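PDB 2QRU: Alpha/beta hydrolase fold-3 domain-containing protein from Enterococcus faecalis, which is of unknown function but belongs to the alpha/beta hydrolase superfamily and is probably a hydrolase. Local coordinates for residues L207-D221 / T235-H249. Residues are numbered along the deposited sequence; the frame is centred on the assembly and turned at random.
Sequences LKTFPPCFSTASSSD and TIPESTFKAVYYLEH. With PO4 (phosphate ion), chain B.
His249 and Asp221 meet just beyond the ends of two neighbouring parallel strands, a compact example of how an alpha/beta hydrolase uses its sheet to set out probably catalytic groups on loops. Strands 213-218 and 240-244 belong to a beta-alpha-beta unit with helix 227-235 and run at 19° to each other. Their ladder includes Thr240 N to Cys213 O and Lys242 N to Ser215 O; before it, Ser239 OG takes the N-H of Cys213 at 2.8 Å. Beyond it, the hydroxyl of Ser218 gives its proton to Leu247 O while accepting from Ser220 N in an ST turn, tying together the two loops that carry the pair.

Along His249, CB lies 3.2 Å from Asp221 OD1, and CG is 3.5 Å from the same oxygen. With CG anti to the backbone N (chi1 174°), the ring runs alongside the aspartate. ND1 donates to the syn side of Asp221 OD2 at 2.7 Å, almost perfectly straight, although ring and carboxylate planes are 53° apart. CE1 lies 3.6 Å from Asp221 OD2, and CD2 is 3.7 Å from phosphate O1. At the far edge, NE2 bonds phosphate O1 at 3.0 Å and also Ser104 OG. A water links Asp221 OD2 to Ser218 N and His249 O, while Asp221 OD1 receives the backbone N-H groups of Glu223 and Val224. An imidazole fixed at ND1 and facing a serine with NE2 is consistent with a Ser-His-Asp charge relay; the phosphate, probably from the crystallisation liquor and also held by backbone N-H groups of Gly36, Gly37 and Ala105, may mark where a substrate's oxyanion would sit.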
loop_
_atom_site.group_PDB
_atom_site.type_symbol
_atom_site.label_atom_id
_atom_site.label_comp_id
_atom_site.label_asym_id
_atom_site.label_seq_id
_atom_site.Cartn_x
_atom_site.Cartn_y
_atom_site.Cartn_z
ATOM N N LEU A 207 -15.430 -7.112 -2.767
ATOM C CA LEU A 207 -14.352 -7.291 -3.743
ATOM C C LEU A 207 -14.921 -7.530 -5.132
ATOM O O LEU A 207 -14.348 -7.080 -6.113
ATOM C CB LEU A 207 -13.463 -8.447 -3.328
ATOM C CG LEU A 207 -12.613 -8.215 -2.065
ATOM C CD1 LEU A 207 -11.920 -9.516 -1.696
ATOM C CD2 LEU A 207 -11.534 -7.112 -2.259
ATOM N N LYS A 208 -16.059 -8.225 -5.214
ATOM C CA LYS A 208 -16.718 -8.508 -6.511
ATOM C C LYS A 208 -17.147 -7.256 -7.276
ATOM O O LYS A 208 -17.357 -7.324 -8.480
ATOM C CB LYS A 208 -17.901 -9.472 -6.324
ATOM C CG LYS A 208 -17.404 -10.866 -6.036
ATOM C CD LYS A 208 -18.563 -11.839 -5.804
ATOM C CE LYS A 208 -17.977 -13.202 -5.465
ATOM N NZ LYS A 208 -19.069 -14.166 -5.204
ATOM N N THR A 209 -17.296 -6.137 -6.566
ATOM C CA THR A 209 -17.634 -4.845 -7.170
ATOM C C THR A 209 -16.411 -4.009 -7.626
ATOM O O THR A 209 -16.596 -2.928 -8.234
ATOM C CB THR A 209 -18.452 -3.954 -6.218
ATOM O OG1 THR A 209 -17.604 -3.409 -5.203
ATOM C CG2 THR A 209 -19.621 -4.725 -5.598
ATOM N N PHE A 210 -15.203 -4.504 -7.353
ATOM C CA PHE A 210 -13.989 -3.716 -7.584
ATOM C C PHE A 210 -13.549 -3.753 -9.058
ATOM O O PHE A 210 -13.900 -4.704 -9.801
ATOM C CB PHE A 210 -12.832 -4.222 -6.670
ATOM C CG PHE A 210 -12.850 -3.636 -5.270
ATOM C CD1 PHE A 210 -13.999 -3.022 -4.753
ATOM C CD2 PHE A 210 -11.714 -3.741 -4.455
ATOM C CE1 PHE A 210 -13.998 -2.504 -3.426
ATOM C CE2 PHE A 210 -11.711 -3.236 -3.148
ATOM C CZ PHE A 210 -12.845 -2.617 -2.636
ATOM N N PRO A 211 -12.762 -2.746 -9.478
ATOM C CA PRO A 211 -12.203 -2.730 -10.829
ATOM C C PRO A 211 -11.022 -3.735 -10.978
ATOM O O PRO A 211 -10.482 -4.193 -9.966
ATOM C CB PRO A 211 -11.655 -1.301 -10.974
ATOM C CG PRO A 211 -11.357 -0.831 -9.619
ATOM C CD PRO A 211 -12.321 -1.576 -8.681
ATOM N N PRO A 212 -10.582 -4.012 -12.230
ATOM C CA PRO A 212 -9.562 -5.053 -12.451
ATOM C C PRO A 212 -8.290 -4.836 -11.693
ATOM O O PRO A 212 -7.774 -3.698 -11.590
ATOM C CB PRO A 212 -9.288 -4.995 -13.954
ATOM C CG PRO A 212 -10.667 -4.531 -14.492
ATOM C CD PRO A 212 -11.017 -3.445 -13.502
ATOM N N CYS A 213 -7.769 -5.937 -11.174
ATOM C CA CYS A 213 -6.601 -5.877 -10.338
ATOM C C CYS A 213 -5.503 -6.841 -10.837
ATOM O O CYS A 213 -5.818 -8.005 -11.266
ATOM C CB CYS A 213 -7.035 -6.222 -8.902
ATOM S SG CYS A 213 -5.603 -6.249 -7.759
ATOM N N PHE A 214 -4.261 -6.360 -10.838
ATOM C CA PHE A 214 -3.076 -7.221 -11.014
ATOM C C PHE A 214 -2.495 -7.469 -9.640
ATOM O O PHE A 214 -2.118 -6.520 -8.919
ATOM C CB PHE A 214 -2.029 -6.548 -11.888
ATOM C CG PHE A 214 -0.815 -7.401 -12.134
ATOM C CD1 PHE A 214 0.220 -7.487 -11.171
ATOM C CD2 PHE A 214 -0.723 -8.136 -13.332
ATOM C CE1 PHE A 214 1.357 -8.281 -11.431
ATOM C CE2 PHE A 214 0.394 -8.959 -13.597
ATOM C CZ PHE A 214 1.440 -9.029 -12.660
ATOM N N SER A 215 -2.453 -8.742 -9.240
ATOM C CA SER A 215 -2.132 -9.092 -7.848
ATOM C C SER A 215 -0.983 -10.088 -7.830
ATOM O O SER A 215 -0.979 -11.032 -8.611
ATOM C CB SER A 215 -3.347 -9.763 -7.187
ATOM O OG SER A 215 -3.091 -10.105 -5.822
ATOM N N THR A 216 -0.015 -9.897 -6.935
ATOM C CA THR A 216 1.168 -10.759 -6.887
ATOM C C THR A 216 1.713 -10.862 -5.452
ATOM O O THR A 216 1.629 -9.919 -4.671
ATOM C CB THR A 216 2.271 -10.213 -7.850
ATOM O OG1 THR A 216 3.425 -11.063 -7.804
ATOM C CG2 THR A 216 2.695 -8.767 -7.453
ATOM N N ALA A 217 2.282 -12.027 -5.137
ATOM C CA ALA A 217 2.860 -12.286 -3.811
ATOM C C ALA A 217 3.679 -13.541 -3.913
ATOM O O ALA A 217 3.482 -14.351 -4.833
ATOM C CB ALA A 217 1.775 -12.479 -2.764
ATOM N N SER A 218 4.618 -13.668 -2.980
ATOM C CA SER A 218 5.483 -14.827 -2.917
ATOM C C SER A 218 4.860 -15.948 -2.100
ATOM O O SER A 218 4.352 -15.710 -0.990
ATOM C CB SER A 218 6.805 -14.432 -2.272
ATOM O OG SER A 218 7.586 -15.598 -2.069
ATOM N N SER A 219 4.942 -17.167 -2.630
ATOM C CA SER A 219 4.506 -18.378 -1.901
ATOM C C SER A 219 5.172 -18.527 -0.543
ATOM O O SER A 219 4.565 -19.056 0.400
ATOM C CB SER A 219 4.758 -19.638 -2.731
ATOM O OG SER A 219 6.147 -19.856 -3.013
ATOM N N SER A 220 6.391 -18.000 -0.448
ATOM C CA SER A 220 7.225 -18.083 0.754
ATOM C C SER A 220 7.063 -16.902 1.710
ATOM O O SER A 220 7.776 -16.783 2.702
ATOM C CB SER A 220 8.680 -18.197 0.314
ATOM O OG SER A 220 8.917 -19.481 -0.217
ATOM N N ASP A 221 6.096 -16.025 1.409
ATOM C CA ASP A 221 5.799 -14.893 2.274
ATOM C C ASP A 221 5.439 -15.343 3.700
ATOM O O ASP A 221 4.402 -15.989 3.915
ATOM C CB ASP A 221 4.624 -14.106 1.684
ATOM C CG ASP A 221 4.506 -12.693 2.243
ATOM O OD1 ASP A 221 4.857 -12.503 3.451
ATOM O OD2 ASP A 221 4.031 -11.801 1.476
ATOM N N THR A 235 -10.933 -13.025 -6.877
ATOM C CA THR A 235 -12.304 -12.686 -6.476
ATOM C C THR A 235 -12.744 -11.386 -7.115
ATOM O O THR A 235 -13.921 -11.234 -7.495
ATOM C CB THR A 235 -12.394 -12.626 -4.943
ATOM O OG1 THR A 235 -12.078 -13.948 -4.451
ATOM C CG2 THR A 235 -13.801 -12.260 -4.501
ATOM N N ILE A 236 -11.805 -10.448 -7.229
ATOM C CA ILE A 236 -12.102 -9.242 -8.025
ATOM C C ILE A 236 -12.257 -9.699 -9.490
ATOM O O ILE A 236 -11.401 -10.429 -9.986
ATOM C CB ILE A 236 -10.975 -8.196 -7.876
ATOM C CG1 ILE A 236 -10.837 -7.802 -6.394
ATOM C CG2 ILE A 236 -11.253 -7.000 -8.795
ATOM C CD1 ILE A 236 -9.757 -6.742 -6.102
ATOM N N PRO A 237 -13.354 -9.322 -10.174
ATOM C CA PRO A 237 -13.506 -9.818 -11.569
ATOM C C PRO A 237 -12.434 -9.328 -12.554
ATOM O O PRO A 237 -11.826 -8.257 -12.335
ATOM C CB PRO A 237 -14.866 -9.231 -12.004
ATOM C CG PRO A 237 -15.578 -8.972 -10.739
ATOM C CD PRO A 237 -14.533 -8.515 -9.779
ATOM N N GLU A 238 -12.222 -10.095 -13.630
ATOM C CA GLU A 238 -11.308 -9.645 -14.716
ATOM C C GLU A 238 -9.891 -9.326 -14.203
ATOM O O GLU A 238 -9.181 -8.461 -14.743
ATOM C CB GLU A 238 -11.897 -8.438 -15.467
ATOM C CG GLU A 238 -13.358 -8.637 -15.940
ATOM C CD GLU A 238 -13.513 -9.769 -16.921
ATOM O OE1 GLU A 238 -12.513 -10.146 -17.574
ATOM O OE2 GLU A 238 -14.656 -10.273 -17.074
ATOM N N SER A 239 -9.490 -10.038 -13.154
ATOM C CA SER A 239 -8.216 -9.800 -12.476
ATOM C C SER A 239 -7.240 -10.945 -12.701
ATOM O O SER A 239 -7.596 -12.013 -13.262
ATOM C CB SER A 239 -8.456 -9.504 -10.968
ATOM O OG SER A 239 -9.213 -8.287 -10.820
ATOM N N THR A 240 -5.979 -10.670 -12.367
ATOM C CA THR A 240 -4.882 -11.596 -12.593
ATOM C C THR A 240 -4.110 -11.775 -11.281
ATOM O O THR A 240 -3.846 -10.795 -10.571
ATOM C CB THR A 240 -3.927 -10.981 -13.667
ATOM O OG1 THR A 240 -4.619 -10.912 -14.929
ATOM C CG2 THR A 240 -2.683 -11.816 -13.826
ATOM N N PHE A 241 -3.764 -13.027 -10.966
ATOM C CA PHE A 241 -2.844 -13.312 -9.855
ATOM C C PHE A 241 -1.598 -13.985 -10.423
ATOM O O PHE A 241 -1.697 -15.003 -11.150
ATOM C CB PHE A 241 -3.461 -14.230 -8.819
ATOM C CG PHE A 241 -2.461 -14.749 -7.833
ATOM C CD1 PHE A 241 -1.904 -13.887 -6.887
ATOM C CD2 PHE A 241 -2.082 -16.099 -7.839
ATOM C CE1 PHE A 241 -0.930 -14.353 -5.961
ATOM C CE2 PHE A 241 -1.101 -16.579 -6.905
ATOM C CZ PHE A 241 -0.534 -15.694 -5.978
ATOM N N LYS A 242 -0.442 -13.414 -10.110
ATOM C CA LYS A 242 0.838 -13.980 -10.520
ATOM C C LYS A 242 1.658 -14.276 -9.285
ATOM O O LYS A 242 2.017 -13.371 -8.546
ATOM C CB LYS A 242 1.612 -13.021 -11.460
ATOM C CG LYS A 242 0.907 -12.694 -12.789
ATOM C CD LYS A 242 0.714 -13.955 -13.568
ATOM C CE LYS A 242 0.316 -13.665 -14.995
ATOM N NZ LYS A 242 0.625 -14.867 -15.821
ATOM N N ALA A 243 1.923 -15.548 -9.027
ATOM C CA ALA A 243 2.777 -15.904 -7.899
ATOM C C ALA A 243 4.239 -15.670 -8.256
ATOM O O ALA A 243 4.636 -15.793 -9.428
ATOM C CB ALA A 243 2.584 -17.357 -7.523
ATOM N N VAL A 244 5.049 -15.359 -7.254
ATOM C CA VAL A 244 6.484 -15.616 -7.366
ATOM C C VAL A 244 6.808 -16.633 -6.283
ATOM O O VAL A 244 6.038 -16.800 -5.324
ATOM C CB VAL A 244 7.347 -14.339 -7.261
ATOM C CG1 VAL A 244 6.934 -13.306 -8.321
ATOM C CG2 VAL A 244 7.265 -13.737 -5.892
ATOM N N TYR A 245 7.934 -17.327 -6.444
ATOM C CA TYR A 245 8.225 -18.446 -5.586
ATOM C C TYR A 245 9.534 -18.196 -4.831
ATOM O O TYR A 245 10.447 -17.542 -5.341
ATOM C CB TYR A 245 8.211 -19.774 -6.407
ATOM C CG TYR A 245 6.797 -20.112 -6.893
ATOM C CD1 TYR A 245 5.858 -20.672 -6.026
ATOM C CD2 TYR A 245 6.384 -19.821 -8.189
ATOM C CE1 TYR A 245 4.541 -20.953 -6.441
ATOM C CE2 TYR A 245 5.076 -20.108 -8.616
ATOM C CZ TYR A 245 4.165 -20.668 -7.732
ATOM O OH TYR A 245 2.861 -20.937 -8.137
ATOM N N TYR A 246 9.580 -18.651 -3.587
ATOM C CA TYR A 246 10.846 -18.737 -2.854
ATOM C C TYR A 246 11.478 -17.394 -2.450
ATOM O O TYR A 246 12.631 -17.362 -2.025
ATOM C CB TYR A 246 11.832 -19.668 -3.610
ATOM C CG TYR A 246 11.327 -21.103 -3.638
ATOM C CD1 TYR A 246 11.078 -21.788 -2.438
ATOM C CD2 TYR A 246 11.058 -21.761 -4.844
ATOM C CE1 TYR A 246 10.597 -23.108 -2.426
ATOM C CE2 TYR A 246 10.564 -23.084 -4.855
ATOM C CZ TYR A 246 10.336 -23.747 -3.634
ATOM O OH TYR A 246 9.864 -25.046 -3.597
ATOM N N LEU A 247 10.720 -16.296 -2.548
ATOM C CA LEU A 247 11.208 -14.977 -2.149
ATOM C C LEU A 247 10.585 -14.501 -0.856
ATOM O O LEU A 247 9.467 -14.914 -0.514
ATOM C CB LEU A 247 10.925 -13.922 -3.225
ATOM C CG LEU A 247 11.677 -14.058 -4.534
ATOM C CD1 LEU A 247 11.318 -12.942 -5.482
ATOM C CD2 LEU A 247 13.204 -14.110 -4.283
ATOM N N GLU A 248 11.300 -13.607 -0.169
ATOM C CA GLU A 248 10.792 -12.942 1.034
ATOM C C GLU A 248 9.622 -12.036 0.676
ATOM O O GLU A 248 9.501 -11.572 -0.465
ATOM C CB GLU A 248 11.894 -12.102 1.684
ATOM C CG GLU A 248 11.511 -11.388 3.007
ATOM C CD GLU A 248 11.438 -9.834 2.878
ATOM O OE1 GLU A 248 12.487 -9.219 2.532
ATOM O OE2 GLU A 248 10.381 -9.232 3.191
ATOM N N HIS A 249 8.761 -11.813 1.672
ATOM C CA HIS A 249 7.628 -10.888 1.579
ATOM C C HIS A 249 7.832 -9.681 0.649
ATOM O O HIS A 249 7.103 -9.508 -0.357
ATOM C CB HIS A 249 7.273 -10.415 3.001
ATOM C CG HIS A 249 6.214 -9.352 3.058
ATOM N ND1 HIS A 249 4.930 -9.555 2.609
ATOM C CD2 HIS A 249 6.250 -8.082 3.533
ATOM C CE1 HIS A 249 4.218 -8.461 2.807
ATOM N NE2 HIS A 249 5.000 -7.549 3.359
HETATM P P PO4 B . 5.030 -4.165 5.147
HETATM O O1 PO4 B . 4.386 -5.517 5.423
HETATM O O2 PO4 B . 5.929 -3.826 6.329
HETATM O O3 PO4 B . 5.960 -4.236 3.932
HETATM O O4 PO4 B . 3.923 -3.150 4.915
HETATM O O HOH W 1 -13.141 -5.853 -12.164
HETATM O O HOH W 2 5.125 -11.558 -1.114
#